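Local coordinates for putative tetR-family transcriptional regulator (Streptomyces coelicolor, PDB 3FIW), which probably binds DNA as a TetR-family transcriptional regulator, most likely acting as a repressor, at residues E33-G45 against L111-G123. Sequence-based numbering, arbitrary orientation.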
ATOM      1  N   GLU A  33     -23.050   1.549  10.814  1.00 30.10           N
ATOM      2  CA  GLU A  33     -23.392   2.900  10.421  1.00 30.20           C
ATOM      3  C   GLU A  33     -22.150   3.765  10.103  1.00 29.89           C
ATOM      4  O   GLU A  33     -22.208   4.671   9.258  1.00 29.36           O
ATOM      5  CB  GLU A  33     -24.242   3.524  11.518  1.00 30.92           C
ATOM      6  CG  GLU A  33     -25.180   4.605  11.010  1.00 34.88           C
ATOM      7  CD  GLU A  33     -26.311   4.091  10.108  1.00 38.23           C
ATOM      8  OE1 GLU A  33     -26.891   2.999  10.355  1.00 38.50           O
ATOM      9  OE2 GLU A  33     -26.616   4.818   9.145  1.00 41.37           O
ATOM     10  N   ALA A  34     -21.034   3.451  10.754  1.00 28.50           N
ATOM     11  CA  ALA A  34     -19.789   4.184  10.554  1.00 28.77           C
ATOM     12  C   ALA A  34     -19.182   3.838   9.191  1.00 28.39           C
ATOM     13  O   ALA A  34     -18.724   4.727   8.430  1.00 28.63           O
ATOM     14  CB  ALA A  34     -18.831   3.834  11.688  1.00 27.07           C
ATOM     15  N   LEU A  35     -19.217   2.541   8.875  1.00 28.54           N
ATOM     16  CA  LEU A  35     -18.757   2.027   7.596  1.00 27.63           C
ATOM     17  C   LEU A  35     -19.615   2.528   6.434  1.00 28.53           C
ATOM     18  O   LEU A  35     -19.075   2.781   5.334  1.00 28.30           O
ATOM     19  CB  LEU A  35     -18.724   0.515   7.628  1.00 27.87           C
ATOM     20  CG  LEU A  35     -17.631  -0.149   8.501  1.00 27.47           C
ATOM     21  CD1 LEU A  35     -17.742  -1.648   8.425  1.00 26.48           C
ATOM     22  CD2 LEU A  35     -16.249   0.284   8.100  1.00 26.62           C
ATOM     23  N   ASP A  36     -20.924   2.662   6.664  1.00 28.01           N
ATOM     24  CA  ASP A  36     -21.799   3.284   5.687  1.00 29.49           C
ATOM     25  C   ASP A  36     -21.485   4.751   5.496  1.00 29.83           C
ATOM     26  O   ASP A  36     -21.480   5.228   4.353  1.00 31.15           O
ATOM     27  CB  ASP A  36     -23.275   3.148   6.051  1.00 29.68           C
ATOM     28  CG  ASP A  36     -23.801   1.726   5.873  1.00 33.14           C
ATOM     29  OD1 ASP A  36     -23.080   0.813   5.364  1.00 33.45           O
ATOM     30  OD2 ASP A  36     -24.970   1.533   6.262  1.00 37.75           O
ATOM     31  N   LEU A  37     -21.228   5.453   6.602  1.00 30.12           N
ATOM     32  CA  LEU A  37     -20.763   6.842   6.584  1.00 30.89           C
ATOM     33  C   LEU A  37     -19.463   7.008   5.797  1.00 31.94           C
ATOM     34  O   LEU A  37     -19.317   7.966   5.016  1.00 33.56           O
ATOM     35  CB  LEU A  37     -20.569   7.392   8.009  1.00 30.71           C
ATOM     36  CG  LEU A  37     -20.186   8.892   8.082  1.00 30.81           C
ATOM     37  CD1 LEU A  37     -21.330   9.795   7.682  1.00 31.27           C
ATOM     38  CD2 LEU A  37     -19.679   9.270   9.466  1.00 30.31           C
ATOM     39  N   LEU A  38     -18.529   6.080   6.015  1.00 32.50           N
ATOM     40  CA  LEU A  38     -17.284   6.026   5.294  1.00 31.44           C
ATOM     41  C   LEU A  38     -17.551   5.927   3.807  1.00 33.49           C
ATOM     42  O   LEU A  38     -16.922   6.658   3.030  1.00 33.21           O
ATOM     43  CB  LEU A  38     -16.446   4.837   5.761  1.00 31.42           C
ATOM     44  CG  LEU A  38     -15.179   4.464   4.955  1.00 30.97           C
ATOM     45  CD1 LEU A  38     -14.107   5.554   4.961  1.00 23.54           C
ATOM     46  CD2 LEU A  38     -14.620   3.087   5.445  1.00 28.34           C
ATOM     47  N   ASP A  39     -18.471   5.034   3.415  1.00 33.97           N
ATOM     48  CA  ASP A  39     -18.873   4.916   2.015  1.00 35.35           C
ATOM     49  C   ASP A  39     -19.342   6.250   1.483  1.00 36.09           C
ATOM     50  O   ASP A  39     -19.039   6.614   0.347  1.00 36.22           O
ATOM     51  CB  ASP A  39     -19.939   3.817   1.799  1.00 34.67           C
ATOM     52  CG  ASP A  39     -19.323   2.445   1.737  1.00 34.82           C
ATOM     53  OD1 ASP A  39     -19.966   1.439   2.111  1.00 36.59           O
ATOM     54  OD2 ASP A  39     -18.145   2.394   1.346  1.00 31.62           O
ATOM     55  N   GLU A  40     -20.057   6.982   2.326  1.00 37.42           N
ATOM     56  CA  GLU A  40     -20.689   8.226   1.931  1.00 39.15           C
ATOM     57  C   GLU A  40     -19.727   9.390   1.834  1.00 38.43           C
ATOM     58  O   GLU A  40     -19.799  10.158   0.893  1.00 38.74           O
ATOM     59  CB  GLU A  40     -21.780   8.604   2.942  1.00 40.23           C
ATOM     60  CG  GLU A  40     -23.174   8.840   2.328  1.00 46.10           C
ATOM     61  CD  GLU A  40     -24.155   7.657   2.592  1.00 54.65           C
ATOM     62  OE1 GLU A  40     -23.722   6.468   2.520  1.00 58.08           O
ATOM     63  OE2 GLU A  40     -25.357   7.914   2.872  1.00 55.60           O
ATOM     64  N   VAL A  41     -18.869   9.575   2.831  1.00 38.24           N
ATOM     65  CA  VAL A  41     -18.142  10.854   2.932  1.00 37.67           C
ATOM     66  C   VAL A  41     -16.623  10.714   2.755  1.00 38.12           C
ATOM     67  O   VAL A  41     -15.908  11.710   2.677  1.00 39.28           O
ATOM     68  CB  VAL A  41     -18.473  11.630   4.272  1.00 37.57           C
ATOM     69  CG1 VAL A  41     -19.959  11.979   4.338  1.00 35.56           C
ATOM     70  CG2 VAL A  41     -18.022  10.836   5.532  1.00 35.15           C
ATOM     71  N   GLY A  42     -16.127   9.485   2.698  1.00 37.42           N
ATOM     72  CA  GLY A  42     -14.685   9.251   2.584  1.00 36.34           C
ATOM     73  C   GLY A  42     -14.120   9.171   3.973  1.00 36.47           C
ATOM     74  O   GLY A  42     -14.745   9.674   4.925  1.00 35.64           O
ATOM     75  N   LEU A  43     -12.957   8.535   4.107  1.00 35.73           N
ATOM     76  CA  LEU A  43     -12.274   8.445   5.410  1.00 36.02           C
ATOM     77  C   LEU A  43     -12.004   9.824   6.030  1.00 36.68           C
ATOM     78  O   LEU A  43     -12.105   9.994   7.243  1.00 36.61           O
ATOM     79  CB  LEU A  43     -10.966   7.639   5.286  1.00 35.33           C
ATOM     80  CG  LEU A  43     -10.126   7.200   6.494  1.00 36.42           C
ATOM     81  CD1 LEU A  43     -10.919   6.328   7.499  1.00 36.34           C
ATOM     82  CD2 LEU A  43      -8.874   6.458   6.064  1.00 34.66           C
ATOM     83  N   ASP A  44     -11.634  10.790   5.194  1.00 37.02           N
ATOM     84  CA  ASP A  44     -11.320  12.143   5.643  1.00 37.35           C
ATOM     85  C   ASP A  44     -12.529  12.826   6.228  1.00 37.47           C
ATOM     86  O   ASP A  44     -12.362  13.703   7.080  1.00 37.32           O
ATOM     87  CB  ASP A  44     -10.752  12.974   4.497  1.00 38.12           C
ATOM     88  CG  ASP A  44      -9.270  12.668   4.210  1.00 39.86           C
ATOM     89  OD1 ASP A  44      -8.618  11.899   4.967  1.00 39.07           O
ATOM     90  OD2 ASP A  44      -8.754  13.236   3.234  1.00 42.48           O
ATOM     91  N   GLY A  45     -13.731  12.435   5.787  1.00 37.30           N
ATOM     92  CA  GLY A  45     -14.998  12.879   6.439  1.00 37.85           C
ATOM     93  C   GLY A  45     -15.590  12.112   7.646  1.00 38.52           C
ATOM     94  O   GLY A  45     -16.680  12.454   8.146  1.00 39.51           O
ATOM     95  N   LEU A 111     -11.128  -5.095   0.575  1.00 28.94           N
ATOM     96  CA  LEU A 111     -10.608  -3.780   0.826  1.00 28.88           C
ATOM     97  C   LEU A 111     -11.368  -2.800  -0.038  1.00 30.12           C
ATOM     98  O   LEU A 111     -11.716  -1.702   0.421  1.00 30.64           O
ATOM     99  CB  LEU A 111      -9.085  -3.737   0.552  1.00 28.57           C
ATOM    100  CG  LEU A 111      -8.128  -4.506   1.492  1.00 28.02           C
ATOM    101  CD1 LEU A 111      -6.673  -4.361   0.997  1.00 24.54           C
ATOM    102  CD2 LEU A 111      -8.230  -4.040   3.001  1.00 18.47           C
ATOM    103  N   LEU A 112     -11.692  -3.226  -1.272  1.00 30.53           N
ATOM    104  CA  LEU A 112     -12.442  -2.373  -2.212  1.00 29.22           C
ATOM    105  C   LEU A 112     -13.917  -2.180  -1.860  1.00 30.16           C
ATOM    106  O   LEU A 112     -14.612  -1.281  -2.446  1.00 30.47           O
ATOM    107  CB  LEU A 112     -12.332  -2.923  -3.638  1.00 28.44           C
ATOM    108  CG  LEU A 112     -11.031  -2.731  -4.433  1.00 28.17           C
ATOM    109  CD1 LEU A 112     -11.037  -3.620  -5.672  1.00 23.13           C
ATOM    110  CD2 LEU A 112     -10.835  -1.261  -4.846  1.00 24.22           C
ATOM    111  N   ALA A 113     -14.410  -3.002  -0.936  1.00 30.55           N
ATOM    112  CA  ALA A 113     -15.843  -3.032  -0.606  1.00 31.00           C
ATOM    113  C   ALA A 113     -16.347  -1.819   0.159  1.00 30.93           C
ATOM    114  O   ALA A 113     -17.548  -1.604   0.260  1.00 32.39           O
ATOM    115  CB  ALA A 113     -16.167  -4.330   0.177  1.00 31.12           C
ATOM    116  N   ARG A 114     -15.440  -1.048   0.734  1.00 31.64           N
ATOM    117  CA  ARG A 114     -15.773   0.195   1.438  1.00 31.79           C
ATOM    118  C   ARG A 114     -14.891   1.254   0.847  1.00 32.51           C
ATOM    119  O   ARG A 114     -13.706   0.983   0.548  1.00 33.35           O
ATOM    120  CB  ARG A 114     -15.431   0.093   2.928  1.00 31.78           C
ATOM    121  CG  ARG A 114     -16.320  -0.859   3.705  1.00 31.42           C
ATOM    122  CD  ARG A 114     -17.780  -0.439   3.615  1.00 30.55           C
ATOM    123  NE  ARG A 114     -18.622  -1.361   4.383  1.00 31.70           N
ATOM    124  CZ  ARG A 114     -19.904  -1.157   4.701  1.00 28.70           C
ATOM    125  NH1 ARG A 114     -20.538  -0.067   4.290  1.00 24.98           N
ATOM    126  NH2 ARG A 114     -20.551  -2.077   5.429  1.00 25.91           N
ATOM    127  N   ARG A 115     -15.437   2.452   0.661  1.00 31.95           N
ATOM    128  CA  ARG A 115     -14.629   3.569   0.186  1.00 32.10           C
ATOM    129  C   ARG A 115     -13.397   3.757   1.094  1.00 31.71           C
ATOM    130  O   ARG A 115     -13.498   3.529   2.286  1.00 30.67           O
ATOM    131  CB  ARG A 115     -15.452   4.834   0.195  1.00 32.17           C
ATOM    132  CG  ARG A 115     -14.710   6.047  -0.268  1.00 32.24           C
ATOM    133  CD  ARG A 115     -15.706   7.158  -0.288  1.00 33.02           C
ATOM    134  NE  ARG A 115     -15.184   8.470  -0.628  1.00 32.83           N
ATOM    135  CZ  ARG A 115     -15.971   9.534  -0.790  1.00 33.76           C
ATOM    136  NH1 ARG A 115     -17.283   9.421  -0.632  1.00 32.89           N
ATOM    137  NH2 ARG A 115     -15.454  10.712  -1.095  1.00 33.60           N
ATOM    138  N   ASP A 116     -12.253   4.161   0.511  1.00 31.08           N
ATOM    139  CA  ASP A 116     -10.983   4.384   1.228  1.00 30.40           C
ATOM    140  C   ASP A 116     -10.685   3.162   2.095  1.00 29.51           C
ATOM    141  O   ASP A 116     -10.015   3.256   3.120  1.00 29.03           O
ATOM    142  CB  ASP A 116     -10.982   5.687   2.068  1.00 30.01           C
ATOM    143  CG  ASP A 116     -11.205   6.981   1.209  1.00 32.14           C
ATOM    144  OD1 ASP A 116     -10.724   7.066   0.076  1.00 30.76           O
ATOM    145  OD2 ASP A 116     -11.858   7.923   1.683  1.00 28.97           O
ATOM    146  N   GLY A 117     -11.243   2.033   1.682  1.00 29.61           N
ATOM    147  CA  GLY A 117     -11.061   0.734   2.343  1.00 29.93           C
ATOM    148  C   GLY A 117      -9.628   0.432   2.724  1.00 30.26           C
ATOM    149  O   GLY A 117      -9.378   0.021   3.859  1.00 32.04           O
ATOM    150  N   ALA A 118      -8.674   0.631   1.800  1.00 29.46           N
ATOM    151  CA  ALA A 118      -7.275   0.262   2.107  1.00 29.37           C
ATOM    152  C   ALA A 118      -6.545   1.225   3.058  1.00 29.22           C
ATOM    153  O   ALA A 118      -5.768   0.777   3.879  1.00 29.37           O
ATOM    154  CB  ALA A 118      -6.453  -0.062   0.840  1.00 28.43           C
ATOM    155  N   ARG A 119      -6.844   2.526   2.993  1.00 29.50           N
ATOM    156  CA  ARG A 119      -6.356   3.513   3.982  1.00 29.46           C
ATOM    157  C   ARG A 119      -6.908   3.241   5.365  1.00 30.45           C
ATOM    158  O   ARG A 119      -6.215   3.423   6.379  1.00 29.74           O
ATOM    159  CB  ARG A 119      -6.701   4.965   3.570  1.00 30.36           C
ATOM    160  CG  ARG A 119      -5.884   5.510   2.407  1.00 29.36           C
ATOM    161  CD  ARG A 119      -6.384   6.889   2.016  1.00 31.85           C
ATOM    162  NE  ARG A 119      -6.485   7.735   3.198  1.00 35.23           N
ATOM    163  CZ  ARG A 119      -7.267   8.809   3.322  1.00 34.08           C
ATOM    164  NH1 ARG A 119      -7.242   9.468   4.459  1.00 34.43           N
ATOM    165  NH2 ARG A 119      -8.035   9.252   2.328  1.00 33.06           N
ATOM    166  N   LEU A 120      -8.165   2.810   5.416  1.00 31.29           N
ATOM    167  CA  LEU A 120      -8.749   2.403   6.678  1.00 31.89           C
ATOM    168  C   LEU A 120      -7.988   1.219   7.257  1.00 31.92           C
ATOM    169  O   LEU A 120      -7.635   1.222   8.443  1.00 32.74           O
ATOM    170  CB  LEU A 120     -10.237   2.047   6.499  1.00 31.73           C
ATOM    171  CG  LEU A 120     -11.021   1.643   7.751  1.00 31.52           C
ATOM    172  CD1 LEU A 120     -11.322   2.818   8.680  1.00 29.46           C
ATOM    173  CD2 LEU A 120     -12.315   0.908   7.334  1.00 31.91           C
ATOM    174  N   HIS A 121      -7.741   0.199   6.434  1.00 31.49           N
ATOM    175  CA  HIS A 121      -6.988  -0.964   6.880  1.00 30.33           C
ATOM    176  C   HIS A 121      -5.583  -0.619   7.365  1.00 30.54           C
ATOM    177  O   HIS A 121      -5.218  -0.892   8.527  1.00 30.08           O
ATOM    178  CB  HIS A 121      -6.885  -1.937   5.719  1.00 31.63           C
ATOM    179  CG  HIS A 121      -6.436  -3.311   6.104  1.00 29.41           C
ATOM    180  ND1 HIS A 121      -5.171  -3.792   5.812  1.00 30.20           N
ATOM    181  CD2 HIS A 121      -7.088  -4.320   6.721  1.00 29.68           C
ATOM    182  CE1 HIS A 121      -5.074  -5.051   6.214  1.00 27.54           C
ATOM    183  NE2 HIS A 121      -6.222  -5.394   6.773  1.00 28.26           N
ATOM    184  N   ALA A 122      -4.815   0.008   6.476  1.00 30.49           N
ATOM    185  CA  ALA A 122      -3.413   0.405   6.757  1.00 32.12           C
ATOM    186  C   ALA A 122      -3.305   1.286   8.003  1.00 32.70           C
ATOM    187  O   ALA A 122      -2.385   1.125   8.818  1.00 32.63           O
ATOM    188  CB  ALA A 122      -2.765   1.082   5.551  1.00 30.04           C
ATOM    189  N   GLY A 123      -4.256   2.198   8.150  1.00 34.35           N
ATOM    190  CA  GLY A 123      -4.284   3.100   9.291  1.00 37.41           C
ATOM    191  C   GLY A 123      -4.535   2.487  10.669  1.00 38.76           C
ATOM    192  O   GLY A 123      -4.038   3.000  11.680  1.00 39.42           O
TER
HETATM  193  O   HOH W   1     -20.155  -0.455   0.486  1.00 39.39           O
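Arg114, Asp36 and Asp39 head a polar, salt-bridged interface with a leucine centre, which joins the first helix of the TetR DNA-binding domain to the turn and short helix 117-123 of the C-terminal domain. Arg114 NH1 lies between two carboxylates, 2.9 Å from Asp36 OD1 and 2.7 Å from Asp39 OD1. Asp36 OD1 lies close to the guanidinium plane and accepts through its anti lone pair, whereas Asp39 OD1 is met from above its carboxylate plane. A bend at chi2 (-59°) turns the Arg114 chain back toward the helix and lays one guanidinium face over Leu35 CB. A leucine at Arg114 has no cation to share, so Asp36 and Asp39 would probably be left as two uncompensated negative charges close together. Asp39 also grips the turn through OD2, which accepts a nearly straight bond from Arg115 N (2.8 Å, 165°), while a water links its OD1 to Ala113 O. Farther along, the extended Arg115 chain lays a guanidinium face against the backbone at Val41 and Gly42. Asp116 OD2 receives Leu43 N at 2.7 Å through its anti lone pair, tying the turn to the chain just past the helix end. Beneath these bonds, Leu120 divides its methyls: CD2 meets Leu38 CD2 (3.7 Å) and CD1 meets Leu43 CD1. Leu43 CD2 packs on Arg119 CB, and Arg119 NH1 reaches Asp44 OD1 (2.8 Å) at the outer margin. Helix 69-79 flanks Leu35 and Leu38 through Met76 and Leu43 through Leu73, helix 48-55 of the predicted helix-turn-helix packs against Glu33 and Ala34, and helix 147-170 backs Ala118 and Arg119.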